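Local coordinates for protein (R)-specific secondary-alkylsulfatase (Pseudomonas sp., PDB 4AXH) that hydrolyses (R)-configured secondary alkyl sulfates with strict inversion at carbon, giving (S)-alcohols and sulfate at a two-zinc active site, at residues A[69-74]-A[84-89]; A[327-332]-A[378-383]; A[557-562]-A[650-655]; A[573-578]-A[597-602]. All coordinates share one frame; numbering follows the deposited sequence.

Contact 1. Residues A[69-74]-A[84-89]; sequences APFSGQ and WDMGAY
F71 meets W84 and M86 with one corner of its ring. CE2 lies 3.7 Å from M86 CG, which sits at the ring's edge close to its plane, and 3.8 Å from W84 CD1. That same CE2 comes in at the edge of the indole, near its plane. With CG anti to the backbone N (chi1 174°), the phenyl ring swings forward along its own chain, and the backbone N of G73 sits over the centre of one face. W84 turns its NE1 to another partner, the carbonyl of G129.

Just beyond, Q74 and D85 form an antiparallel, non-hydrogen-bonded pair at the start of the two-stranded β-hairpin 74-76/82-85. Their side chains stand side by side on one face, Q74 CG 3.4 Å from D85 OD1, the amide and carboxylate planes 57° apart. A weak bond runs from Q74 NE2 to D85 OD2 at 3.5 Å. Nearly straight, the bond from M86 N to G73 O (3.2 Å) ties the chain where it leaves the hairpin. Q74 CA also makes a C-H···O contact of 3.2 Å with W84 O.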
loop_
_atom_site.group_PDB
_atom_site.type_symbol
_atom_site.label_atom_id
_atom_site.label_comp_id
_atom_site.label_asym_id
_atom_site.label_seq_id
_atom_site.Cartn_x
_atom_site.Cartn_y
_atom_site.Cartn_z
ATOM N N ALA A 69 -37.196 6.959 21.590
ATOM C CA ALA A 69 -37.679 5.592 21.610
ATOM C C ALA A 69 -36.541 4.604 21.572
ATOM O O ALA A 69 -35.786 4.581 20.597
ATOM C CB ALA A 69 -38.596 5.348 20.426
ATOM N N PRO A 70 -36.401 3.751 22.613
ATOM C CA PRO A 70 -35.330 2.746 22.584
ATOM C C PRO A 70 -35.627 1.590 21.632
ATOM O O PRO A 70 -36.746 1.422 21.153
ATOM C CB PRO A 70 -35.254 2.256 24.036
ATOM C CG PRO A 70 -36.313 2.984 24.795
ATOM C CD PRO A 70 -37.228 3.631 23.833
ATOM N N PHE A 71 -34.608 0.792 21.352
ATOM C CA PHE A 71 -34.726 -0.396 20.522
ATOM C C PHE A 71 -33.925 -1.457 21.211
ATOM O O PHE A 71 -32.740 -1.240 21.487
ATOM C CB PHE A 71 -34.199 -0.158 19.088
ATOM C CG PHE A 71 -34.188 -1.429 18.258
ATOM C CD1 PHE A 71 -35.332 -1.851 17.583
ATOM C CD2 PHE A 71 -33.060 -2.242 18.212
ATOM C CE1 PHE A 71 -35.334 -3.040 16.847
ATOM C CE2 PHE A 71 -33.080 -3.454 17.508
ATOM C CZ PHE A 71 -34.210 -3.833 16.817
ATOM N N SER A 72 -34.553 -2.607 21.485
ATOM C CA SER A 72 -33.881 -3.730 22.177
ATOM C C SER A 72 -34.249 -5.104 21.582
ATOM O O SER A 72 -33.758 -6.137 22.057
ATOM C CB SER A 72 -34.149 -3.682 23.691
ATOM O OG SER A 72 -35.281 -2.907 24.077
ATOM N N GLY A 73 -35.077 -5.086 20.536
ATOM C CA GLY A 73 -35.592 -6.284 19.893
ATOM C C GLY A 73 -34.848 -6.797 18.681
ATOM O O GLY A 73 -33.645 -6.566 18.519
ATOM N N GLN A 74 -35.578 -7.543 17.845
ATOM C CA GLN A 74 -35.054 -8.162 16.648
ATOM C C GLN A 74 -35.662 -7.538 15.386
ATOM O O GLN A 74 -36.790 -7.031 15.395
ATOM C CB GLN A 74 -35.395 -9.666 16.619
ATOM C CG GLN A 74 -34.902 -10.508 17.773
ATOM C CD GLN A 74 -35.495 -11.900 17.709
ATOM O OE1 GLN A 74 -36.717 -12.095 17.592
ATOM N NE2 GLN A 74 -34.641 -12.905 17.797
ATOM N N TRP A 84 -30.941 -8.683 12.716
ATOM C CA TRP A 84 -30.355 -7.840 13.734
ATOM C C TRP A 84 -31.017 -8.138 15.063
ATOM O O TRP A 84 -32.243 -8.036 15.171
ATOM C CB TRP A 84 -30.589 -6.365 13.377
ATOM C CG TRP A 84 -29.777 -5.400 14.196
ATOM C CD1 TRP A 84 -30.225 -4.581 15.194
ATOM C CD2 TRP A 84 -28.362 -5.166 14.083
ATOM N NE1 TRP A 84 -29.174 -3.834 15.698
ATOM C CE2 TRP A 84 -28.023 -4.175 15.035
ATOM C CE3 TRP A 84 -27.352 -5.695 13.264
ATOM C CZ2 TRP A 84 -26.729 -3.671 15.149
ATOM C CZ3 TRP A 84 -26.062 -5.211 13.401
ATOM C CH2 TRP A 84 -25.762 -4.204 14.319
ATOM N N ASP A 85 -30.206 -8.482 16.077
ATOM C CA ASP A 85 -30.668 -8.819 17.424
ATOM C C ASP A 85 -29.874 -8.043 18.471
ATOM O O ASP A 85 -28.670 -8.256 18.622
ATOM C CB ASP A 85 -30.557 -10.349 17.662
ATOM C CG ASP A 85 -31.418 -10.922 18.782
ATOM O OD1 ASP A 85 -32.050 -10.115 19.529
ATOM O OD2 ASP A 85 -31.451 -12.178 18.921
ATOM N N MET A 86 -30.544 -7.119 19.156
ATOM C CA MET A 86 -29.959 -6.298 20.221
ATOM C C MET A 86 -30.135 -6.982 21.591
ATOM O O MET A 86 -29.309 -6.781 22.478
ATOM C CB MET A 86 -30.576 -4.894 20.233
ATOM C CG MET A 86 -29.862 -3.935 19.321
ATOM S SD MET A 86 -28.154 -3.536 19.826
ATOM C CE MET A 86 -28.490 -2.769 21.384
ATOM N N GLY A 87 -31.176 -7.817 21.717
ATOM C CA GLY A 87 -31.487 -8.594 22.906
ATOM C C GLY A 87 -30.390 -9.565 23.307
ATOM O O GLY A 87 -30.334 -9.975 24.468
ATOM N N ALA A 88 -29.496 -9.931 22.362
ATOM C CA ALA A 88 -28.385 -10.836 22.635
ATOM C C ALA A 88 -27.278 -10.187 23.509
ATOM O O ALA A 88 -26.522 -10.904 24.169
ATOM C CB ALA A 88 -27.799 -11.330 21.332
ATOM N N TYR A 89 -27.210 -8.835 23.528
ATOM C CA TYR A 89 -26.228 -8.064 24.282
ATOM C C TYR A 89 -26.730 -7.546 25.643
ATOM O O TYR A 89 -26.145 -6.618 26.201
ATOM C CB TYR A 89 -25.647 -6.946 23.413
ATOM C CG TYR A 89 -24.952 -7.465 22.179
ATOM C CD1 TYR A 89 -23.658 -7.978 22.244
ATOM C CD2 TYR A 89 -25.587 -7.447 20.939
ATOM C CE1 TYR A 89 -23.021 -8.489 21.105
ATOM C CE2 TYR A 89 -24.958 -7.943 19.792
ATOM C CZ TYR A 89 -23.679 -8.477 19.883
ATOM O OH TYR A 89 -23.060 -8.971 18.759
#

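Contact 2. Residues A[327-332]-A[378-383]; sequences VRDAKA and FLNNRA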
loop_
_atom_site.group_PDB
_atom_site.type_symbol
_atom_site.label_atom_id
_atom_site.label_comp_id
_atom_site.label_asym_id
_atom_site.label_seq_id
_atom_site.Cartn_x
_atom_site.Cartn_y
_atom_site.Cartn_z
ATOM N N VAL A 327 -4.029 -0.076 1.723
ATOM C CA VAL A 327 -3.736 0.885 2.792
ATOM C C VAL A 327 -4.338 2.245 2.502
ATOM O O VAL A 327 -4.399 2.654 1.346
ATOM C CB VAL A 327 -2.236 1.053 3.110
ATOM C CG1 VAL A 327 -1.827 0.266 4.332
ATOM C CG2 VAL A 327 -1.350 0.732 1.918
ATOM N N ARG A 328 -4.735 2.953 3.560
ATOM C CA ARG A 328 -5.288 4.301 3.499
ATOM C C ARG A 328 -4.195 5.327 3.811
ATOM O O ARG A 328 -3.137 4.964 4.335
ATOM C CB ARG A 328 -6.473 4.435 4.468
ATOM C CG ARG A 328 -7.653 3.682 3.985
ATOM C CD ARG A 328 -8.487 3.251 5.126
ATOM N NE ARG A 328 -9.798 2.748 4.673
ATOM C CZ ARG A 328 -10.672 2.126 5.466
ATOM N NH1 ARG A 328 -10.389 1.931 6.762
ATOM N NH2 ARG A 328 -11.829 1.677 4.970
ATOM N N ASP A 329 -4.427 6.590 3.430
ATOM C CA ASP A 329 -3.475 7.677 3.660
ATOM C C ASP A 329 -3.908 8.504 4.888
ATOM O O ASP A 329 -4.819 9.372 4.800
ATOM C CB ASP A 329 -3.341 8.567 2.401
ATOM C CG ASP A 329 -2.305 9.674 2.490
ATOM O OD1 ASP A 329 -1.558 9.719 3.512
ATOM O OD2 ASP A 329 -2.219 10.480 1.529
ATOM N N ALA A 330 -3.187 8.261 6.019
ATOM C CA ALA A 330 -3.375 8.968 7.299
ATOM C C ALA A 330 -3.101 10.457 7.148
ATOM O O ALA A 330 -3.817 11.257 7.761
ATOM C CB ALA A 330 -2.491 8.366 8.390
ATOM N N LYS A 331 -2.114 10.832 6.288
ATOM C CA LYS A 331 -1.772 12.235 6.010
ATOM C C LYS A 331 -2.967 12.988 5.395
ATOM O O LYS A 331 -3.306 14.080 5.848
ATOM C CB LYS A 331 -0.488 12.336 5.140
ATOM C CG LYS A 331 -0.255 13.679 4.443
ATOM C CD LYS A 331 1.063 14.354 4.840
ATOM C CE LYS A 331 0.909 15.358 5.974
ATOM N NZ LYS A 331 0.835 14.707 7.314
ATOM N N ALA A 332 -3.624 12.372 4.407
ATOM C CA ALA A 332 -4.779 12.987 3.746
ATOM C C ALA A 332 -5.985 13.045 4.690
ATOM O O ALA A 332 -6.711 14.052 4.738
ATOM C CB ALA A 332 -5.116 12.226 2.461
ATOM N N PHE A 378 -0.227 11.898 13.752
ATOM C CA PHE A 378 0.749 11.205 14.588
ATOM C C PHE A 378 1.104 9.838 13.977
ATOM O O PHE A 378 2.278 9.457 13.920
ATOM C CB PHE A 378 0.248 11.035 16.033
ATOM C CG PHE A 378 1.041 10.070 16.868
ATOM C CD1 PHE A 378 2.299 10.418 17.355
ATOM C CD2 PHE A 378 0.552 8.791 17.141
ATOM C CE1 PHE A 378 3.047 9.518 18.138
ATOM C CE2 PHE A 378 1.314 7.876 17.892
ATOM C CZ PHE A 378 2.563 8.251 18.384
ATOM N N LEU A 379 0.095 9.103 13.540
ATOM C CA LEU A 379 0.321 7.789 12.970
ATOM C C LEU A 379 1.270 7.875 11.802
ATOM O O LEU A 379 2.297 7.210 11.823
ATOM C CB LEU A 379 -0.998 7.083 12.610
ATOM C CG LEU A 379 -1.775 6.528 13.782
ATOM C CD1 LEU A 379 -3.201 6.186 13.354
ATOM C CD2 LEU A 379 -1.073 5.324 14.395
ATOM N N ASN A 380 0.992 8.786 10.873
ATOM C CA ASN A 380 1.818 9.028 9.705
ATOM C C ASN A 380 3.224 9.543 10.098
ATOM O O ASN A 380 4.226 8.890 9.800
ATOM C CB ASN A 380 1.110 10.025 8.784
ATOM C CG ASN A 380 1.810 10.219 7.478
ATOM O OD1 ASN A 380 1.642 9.433 6.538
ATOM N ND2 ASN A 380 2.624 11.267 7.394
ATOM N N ASN A 381 3.277 10.684 10.806
ATOM C CA ASN A 381 4.510 11.359 11.181
ATOM C C ASN A 381 5.420 10.614 12.127
ATOM O O ASN A 381 6.626 10.660 11.921
ATOM C CB ASN A 381 4.249 12.779 11.660
ATOM C CG ASN A 381 3.529 13.676 10.686
ATOM O OD1 ASN A 381 3.660 13.567 9.449
ATOM N ND2 ASN A 381 2.765 14.615 11.234
ATOM N N ARG A 382 4.885 9.947 13.175
ATOM C CA ARG A 382 5.748 9.226 14.124
ATOM C C ARG A 382 6.375 8.008 13.448
ATOM O O ARG A 382 7.573 7.769 13.630
ATOM C CB ARG A 382 5.004 8.838 15.400
ATOM C CG ARG A 382 5.780 7.932 16.387
ATOM C CD ARG A 382 6.303 8.650 17.626
ATOM N NE ARG A 382 7.570 9.320 17.370
ATOM C CZ ARG A 382 8.691 9.053 18.019
ATOM N NH1 ARG A 382 8.704 8.149 18.982
ATOM N NH2 ARG A 382 9.811 9.696 17.715
ATOM N N ALA A 383 5.576 7.267 12.663
ATOM C CA ALA A 383 6.042 6.108 11.936
ATOM C C ALA A 383 7.165 6.527 10.983
ATOM O O ALA A 383 8.256 5.953 11.076
ATOM C CB ALA A 383 4.884 5.440 11.183
HETATM O O HOH W 1 -0.025 7.929 4.825
HETATM O O HOH W 2 1.833 16.814 9.874
#
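Chi1 near -173° in N380 sets its CG anti to the backbone N, and the amide then reaches across to the first turn of helix 330-344. There CB lies 4.0 Å from A330 CB, the point where the two backbones come nearest, while CG and OD1 lie against K331 CB. K331 also starts out anti to its backbone N (chi1 163°), but then bends at every later torsion; the chain curls round the N380 amide and carries NZ to 3.7 Å from N381 OD1, too long for a direct bond.

Two waters bridge the gap instead. One water donates to both D329 OD1, at 2.7 Å, and N380 OD1, at 2.8 Å. A second water accepts from N381 ND2 at 2.7 Å and, weakly, from K331 NZ. D329 is the N-cap of helix 330-344, its OD1 taking weak bonds from K331 N and A332 N, so the first water joins the cap of one helix to the flank of the long helix 362-388. The adjacent R328 belongs to the sulfate site of this metallo-β-lactamase-type hydrolase, and A330 packs on L319 of the same site.

The N380 amide is held at both ends: OD1 also bonds to Y431 OH from helix 420-431, and ND2 donates to N381 OD1 at 3.3 Å. N381 OD1 lies in the plane of the N380 amide, but ND2 approaches it from 46° above the N381 carbonyl plane. K331 and N381 also pack against D554 and A557 of the second subunit, respectively.

Contact 3. Residues A[557-562]-A[650-655]; sequences AIRLDT and DSFSPK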
loop_
_atom_site.group_PDB
_atom_site.type_symbol
_atom_site.label_atom_id
_atom_site.label_comp_id
_atom_site.label_asym_id
_atom_site.label_seq_id
_atom_site.Cartn_x
_atom_site.Cartn_y
_atom_site.Cartn_z
ATOM N N ALA A 557 -10.210 -13.030 -15.697
ATOM C CA ALA A 557 -8.738 -13.032 -15.800
ATOM C C ALA A 557 -8.099 -13.576 -14.512
ATOM O O ALA A 557 -6.999 -14.136 -14.558
ATOM C CB ALA A 557 -8.224 -11.632 -16.093
ATOM N N ILE A 558 -8.819 -13.419 -13.377
ATOM C CA ILE A 558 -8.475 -13.872 -12.028
ATOM C C ILE A 558 -8.931 -15.336 -11.839
ATOM O O ILE A 558 -8.212 -16.123 -11.230
ATOM C CB ILE A 558 -9.107 -12.877 -10.994
ATOM C CG1 ILE A 558 -8.265 -11.600 -10.880
ATOM C CG2 ILE A 558 -9.349 -13.518 -9.623
ATOM C CD1 ILE A 558 -9.002 -10.380 -10.366
ATOM N N ARG A 559 -10.122 -15.678 -12.357
ATOM C CA ARG A 559 -10.710 -17.023 -12.302
ATOM C C ARG A 559 -9.984 -18.014 -13.239
ATOM O O ARG A 559 -9.904 -19.202 -12.930
ATOM C CB ARG A 559 -12.204 -16.968 -12.646
ATOM C CG ARG A 559 -13.052 -16.446 -11.493
ATOM C CD ARG A 559 -14.519 -16.627 -11.758
ATOM N NE ARG A 559 -14.831 -18.035 -11.985
ATOM C CZ ARG A 559 -15.923 -18.463 -12.599
ATOM N NH1 ARG A 559 -16.830 -17.596 -13.029
ATOM N NH2 ARG A 559 -16.126 -19.762 -12.769
ATOM N N LEU A 560 -9.440 -17.514 -14.369
ATOM C CA LEU A 560 -8.690 -18.312 -15.333
ATOM C C LEU A 560 -7.549 -19.083 -14.654
ATOM O O LEU A 560 -6.774 -18.511 -13.874
ATOM C CB LEU A 560 -8.159 -17.427 -16.475
ATOM C CG LEU A 560 -7.424 -18.138 -17.615
ATOM C CD1 LEU A 560 -8.399 -18.759 -18.571
ATOM C CD2 LEU A 560 -6.546 -17.182 -18.352
ATOM N N ASP A 561 -7.494 -20.391 -14.937
ATOM C CA ASP A 561 -6.508 -21.325 -14.422
ATOM C C ASP A 561 -5.364 -21.423 -15.412
ATOM O O ASP A 561 -5.445 -22.186 -16.379
ATOM C CB ASP A 561 -7.142 -22.710 -14.186
ATOM C CG ASP A 561 -6.287 -23.734 -13.441
ATOM O OD1 ASP A 561 -5.084 -23.448 -13.185
ATOM O OD2 ASP A 561 -6.830 -24.800 -13.071
ATOM N N THR A 562 -4.288 -20.660 -15.141
ATOM C CA THR A 562 -3.053 -20.574 -15.922
ATOM C C THR A 562 -2.518 -21.948 -16.343
ATOM O O THR A 562 -2.179 -22.124 -17.510
ATOM C CB THR A 562 -2.029 -19.734 -15.156
ATOM O OG1 THR A 562 -2.602 -18.451 -14.941
ATOM C CG2 THR A 562 -0.711 -19.589 -15.889
ATOM N N ASP A 650 -11.736 -21.354 -13.089
ATOM C CA ASP A 650 -11.854 -21.942 -11.738
ATOM C C ASP A 650 -13.071 -21.324 -11.005
ATOM O O ASP A 650 -13.629 -20.317 -11.455
ATOM C CB ASP A 650 -10.601 -21.645 -10.874
ATOM C CG ASP A 650 -9.296 -22.352 -11.230
ATOM O OD1 ASP A 650 -9.306 -23.610 -11.354
ATOM O OD2 ASP A 650 -8.239 -21.671 -11.248
ATOM N N SER A 651 -13.442 -21.909 -9.857
ATOM C CA SER A 651 -14.508 -21.410 -8.980
ATOM C C SER A 651 -13.995 -21.334 -7.530
ATOM O O SER A 651 -13.303 -22.247 -7.065
ATOM C CB SER A 651 -15.777 -22.252 -9.095
ATOM O OG SER A 651 -16.702 -21.650 -9.988
ATOM N N PHE A 652 -14.259 -20.213 -6.856
ATOM C CA PHE A 652 -13.744 -19.995 -5.508
ATOM C C PHE A 652 -14.792 -20.148 -4.455
ATOM O O PHE A 652 -15.896 -19.635 -4.611
ATOM C CB PHE A 652 -13.086 -18.614 -5.370
ATOM C CG PHE A 652 -12.078 -18.213 -6.425
ATOM C CD1 PHE A 652 -10.864 -18.885 -6.551
ATOM C CD2 PHE A 652 -12.326 -17.143 -7.271
ATOM C CE1 PHE A 652 -9.935 -18.515 -7.538
ATOM C CE2 PHE A 652 -11.395 -16.767 -8.242
ATOM C CZ PHE A 652 -10.209 -17.456 -8.373
ATOM N N SER A 653 -14.430 -20.816 -3.355
ATOM C CA SER A 653 -15.314 -21.004 -2.206
ATOM C C SER A 653 -14.782 -20.168 -1.020
ATOM O O SER A 653 -13.614 -20.321 -0.647
ATOM C CB SER A 653 -15.420 -22.481 -1.829
ATOM O OG SER A 653 -16.500 -22.709 -0.936
ATOM N N PRO A 654 -15.600 -19.258 -0.444
ATOM C CA PRO A 654 -15.114 -18.436 0.675
ATOM C C PRO A 654 -15.278 -19.108 2.032
ATOM O O PRO A 654 -15.963 -18.585 2.927
ATOM C CB PRO A 654 -15.930 -17.141 0.554
ATOM C CG PRO A 654 -17.212 -17.563 -0.141
ATOM C CD PRO A 654 -17.003 -18.935 -0.770
ATOM N N LYS A 655 -14.655 -20.296 2.171
ATOM C CA LYS A 655 -14.620 -21.063 3.415
ATOM C C LYS A 655 -13.342 -21.866 3.621
ATOM O O LYS A 655 -13.358 -22.961 4.177
ATOM C CB LYS A 655 -15.946 -21.781 3.783
ATOM C CG LYS A 655 -16.505 -22.812 2.813
ATOM C CD LYS A 655 -17.841 -23.372 3.401
ATOM C CE LYS A 655 -19.078 -22.941 2.613
ATOM N NZ LYS A 655 -20.333 -22.792 3.430
#
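R559 and D650 supply all three hydrogen bonds of this contact. The arginine grips D650 O side-on with two nitrogens, NE at 2.6 Å and NH2 at 2.9 Å. The oxygen lies in the guanidinium plane, with NE almost in line with the C=O and NH2 well above the carbonyl plane. A bend at chi3 (58°) swings the guanidinium round to present that edge. In return D650 N donates to R559 O at 2.8 Å, from 46° above that carbonyl's plane. R559 thus uses both its side chain and its carbonyl, at the last turn of helix 549-559, to hold the extended tail that follows helix 640-646 in the C-terminal, SCP2-like domain. A further backbone bond between D561 and L648 continues the attachment.

The apolar part centres on F652. Its CE2 lies 3.7 Å from R559 CG and 4.1 Å from I558 CG2, while CZ points at I558 O, which sits at the ring's edge in its plane. The arginine meets the ring through its aliphatic CG, with the guanidinium and ring planes 70° apart.

Charge is the third element. D561 and D650 bring two carboxylates together, OD2 of the former 3.2 Å from OD1 of the latter. K564 reaches these same two oxygens through long, weak ion pairs, which probably ease the repulsion. N385 ND2 of the second subunit donates to I558 O and, weakly, to D650 OD2.

Contact 4. Residues A[573-578]-A[597-602]; sequences NWVFED and GSLNPK
N573 reaches across to L599 and N600. Its CB lies 3.8 Å from L599 CD2, and the next atom, CG, is closer still to that methyl, at 3.6 Å, so the leucine branch covers the root of the amide, the two side chains crossing at about a right angle. Chi1 of -81° sets CG anti to the carbonyl carbon, which turns the amide toward the backbone of N600. There OD1 accepts from N600 N at 2.8 Å, with the donor in the carbonyl plane on a lone pair. ND2 donates to N600 O at 2.9 Å, again on an in-plane lone pair, though that oxygen is tilted 15° out of the asparagine's own amide plane.

One amide thereby satisfies both the N-H and the C=O of a single residue, much as a neighbouring strand would. N573 belongs to the central strand 570-576 of the five-stranded sheet in the C-terminal domain, and N600 to the loop joining strands 591-596 and 605-609. Past this point N600 OD1 accepts from K602 N at 3.1 Å, an Asx turn. The same methyl, L599 CD2, comes within 4.4 Å of V575 CG1, and L599 also packs on D582 of strand 581-588.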
loop_
_atom_site.group_PDB
_atom_site.type_symbol
_atom_site.label_atom_id
_atom_site.label_comp_id
_atom_site.label_asym_id
_atom_site.label_seq_id
_atom_site.Cartn_x
_atom_site.Cartn_y
_atom_site.Cartn_z
ATOM N N ASN A 573 -13.676 -11.546 -29.380
ATOM C CA ASN A 573 -14.357 -10.256 -29.429
ATOM C C ASN A 573 -15.716 -10.448 -28.769
ATOM O O ASN A 573 -16.323 -11.514 -28.891
ATOM C CB ASN A 573 -14.545 -9.761 -30.857
ATOM C CG ASN A 573 -13.324 -9.100 -31.433
ATOM O OD1 ASN A 573 -12.420 -8.653 -30.715
ATOM N ND2 ASN A 573 -13.288 -8.993 -32.752
ATOM N N TRP A 574 -16.162 -9.435 -28.027
ATOM C CA TRP A 574 -17.438 -9.410 -27.324
ATOM C C TRP A 574 -18.123 -8.108 -27.707
ATOM O O TRP A 574 -17.487 -7.042 -27.685
ATOM C CB TRP A 574 -17.217 -9.482 -25.804
ATOM C CG TRP A 574 -16.727 -10.807 -25.308
ATOM C CD1 TRP A 574 -15.458 -11.302 -25.392
ATOM C CD2 TRP A 574 -17.496 -11.789 -24.608
ATOM N NE1 TRP A 574 -15.402 -12.559 -24.834
ATOM C CE2 TRP A 574 -16.632 -12.870 -24.316
ATOM C CE3 TRP A 574 -18.833 -11.852 -24.179
ATOM C CZ2 TRP A 574 -17.063 -14.010 -23.631
ATOM C CZ3 TRP A 574 -19.263 -12.986 -23.509
ATOM C CH2 TRP A 574 -18.385 -14.053 -23.250
ATOM N N VAL A 575 -19.398 -8.194 -28.120
ATOM C CA VAL A 575 -20.167 -7.024 -28.540
ATOM C C VAL A 575 -21.488 -6.973 -27.845
ATOM O O VAL A 575 -22.257 -7.930 -27.897
ATOM C CB VAL A 575 -20.190 -6.704 -30.073
ATOM C CG1 VAL A 575 -19.424 -7.735 -30.912
ATOM C CG2 VAL A 575 -21.599 -6.465 -30.615
ATOM N N PHE A 576 -21.714 -5.878 -27.127
ATOM C CA PHE A 576 -22.906 -5.657 -26.328
ATOM C C PHE A 576 -23.773 -4.577 -26.962
ATOM O O PHE A 576 -23.512 -3.382 -26.801
ATOM C CB PHE A 576 -22.510 -5.311 -24.881
ATOM C CG PHE A 576 -21.825 -6.423 -24.124
ATOM C CD1 PHE A 576 -20.443 -6.583 -24.187
ATOM C CD2 PHE A 576 -22.552 -7.282 -23.312
ATOM C CE1 PHE A 576 -19.803 -7.598 -23.465
ATOM C CE2 PHE A 576 -21.913 -8.295 -22.592
ATOM C CZ PHE A 576 -20.542 -8.448 -22.674
ATOM N N GLU A 577 -24.783 -5.017 -27.719
ATOM C CA GLU A 577 -25.723 -4.179 -28.469
ATOM C C GLU A 577 -26.479 -3.158 -27.615
ATOM O O GLU A 577 -26.622 -2.000 -28.026
ATOM C CB GLU A 577 -26.682 -5.034 -29.336
ATOM C CG GLU A 577 -27.331 -6.230 -28.634
ATOM C CD GLU A 577 -27.086 -7.633 -29.191
ATOM O OE1 GLU A 577 -26.039 -7.857 -29.845
ATOM O OE2 GLU A 577 -27.940 -8.518 -28.948
ATOM N N ASP A 578 -26.927 -3.579 -26.421
ATOM C CA ASP A 578 -27.653 -2.727 -25.474
ATOM C C ASP A 578 -26.752 -1.652 -24.837
ATOM O O ASP A 578 -27.261 -0.636 -24.354
ATOM C CB ASP A 578 -28.299 -3.598 -24.376
ATOM C CG ASP A 578 -27.308 -4.264 -23.441
ATOM O OD1 ASP A 578 -26.286 -4.801 -23.939
ATOM O OD2 ASP A 578 -27.543 -4.234 -22.209
ATOM N N GLY A 597 -13.388 -0.955 -25.702
ATOM C CA GLY A 597 -13.596 -0.079 -26.857
ATOM C C GLY A 597 -12.899 -0.525 -28.133
ATOM O O GLY A 597 -12.953 0.171 -29.153
ATOM N N SER A 598 -12.244 -1.692 -28.086
ATOM C CA SER A 598 -11.516 -2.246 -29.218
ATOM C C SER A 598 -12.210 -3.516 -29.731
ATOM O O SER A 598 -13.131 -4.037 -29.090
ATOM C CB SER A 598 -10.073 -2.538 -28.806
ATOM O OG SER A 598 -9.234 -2.868 -29.899
ATOM N N LEU A 599 -11.794 -3.967 -30.921
ATOM C CA LEU A 599 -12.224 -5.193 -31.587
ATOM C C LEU A 599 -11.019 -5.711 -32.364
ATOM O O LEU A 599 -10.447 -4.975 -33.179
ATOM C CB LEU A 599 -13.411 -4.967 -32.551
ATOM C CG LEU A 599 -14.810 -4.796 -31.962
ATOM C CD1 LEU A 599 -15.740 -4.181 -32.984
ATOM C CD2 LEU A 599 -15.379 -6.118 -31.451
ATOM N N ASN A 600 -10.600 -6.953 -32.088
ATOM C CA ASN A 600 -9.473 -7.538 -32.806
ATOM C C ASN A 600 -9.933 -7.898 -34.217
ATOM O O ASN A 600 -10.977 -8.537 -34.374
ATOM C CB ASN A 600 -8.901 -8.756 -32.093
ATOM C CG ASN A 600 -7.504 -9.072 -32.550
ATOM O OD1 ASN A 600 -7.293 -9.701 -33.590
ATOM N ND2 ASN A 600 -6.515 -8.589 -31.815
ATOM N N PRO A 601 -9.217 -7.448 -35.265
ATOM C CA PRO A 601 -9.665 -7.756 -36.635
ATOM C C PRO A 601 -9.547 -9.236 -37.007
ATOM O O PRO A 601 -10.335 -9.722 -37.817
ATOM C CB PRO A 601 -8.780 -6.859 -37.522
ATOM C CG PRO A 601 -8.063 -5.925 -36.574
ATOM C CD PRO A 601 -7.975 -6.652 -35.273
ATOM N N LYS A 602 -8.595 -9.954 -36.391
ATOM C CA LYS A 602 -8.358 -11.368 -36.661
ATOM C C LYS A 602 -8.787 -12.238 -35.456
ATOM O O LYS A 602 -8.109 -13.207 -35.117
ATOM C CB LYS A 602 -6.872 -11.568 -37.049
ATOM C CG LYS A 602 -6.582 -12.758 -37.965
ATOM C CD LYS A 602 -5.166 -13.338 -37.740
ATOM C CE LYS A 602 -5.140 -14.551 -36.822
ATOM N NZ LYS A 602 -3.774 -15.110 -36.620
#

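In the fold
Following the chain from the N terminus, contact 1 comes first: it closes the short hairpin loop between 74 and 84, next to strand 67-70 at the edge of the eight-stranded sheet. Contact 2 opens only much later and closes a 45-residue excursion, joining the start of helix 330-344, just after the sulfate-binding residues, to helix 362-388. Contact 3 then spans most of the C-terminal domain, tying helix 549-559 to the final tail, and contact 4 is nested inside that loop, holding the 597-602 loop to strand 570-576. None cross. Contacts 3 and 4 lie closest, with centres about 25 Å apart; contacts 2 and 3 both meet the second subunit, and S598 in contact 4 also packs on E342 of it.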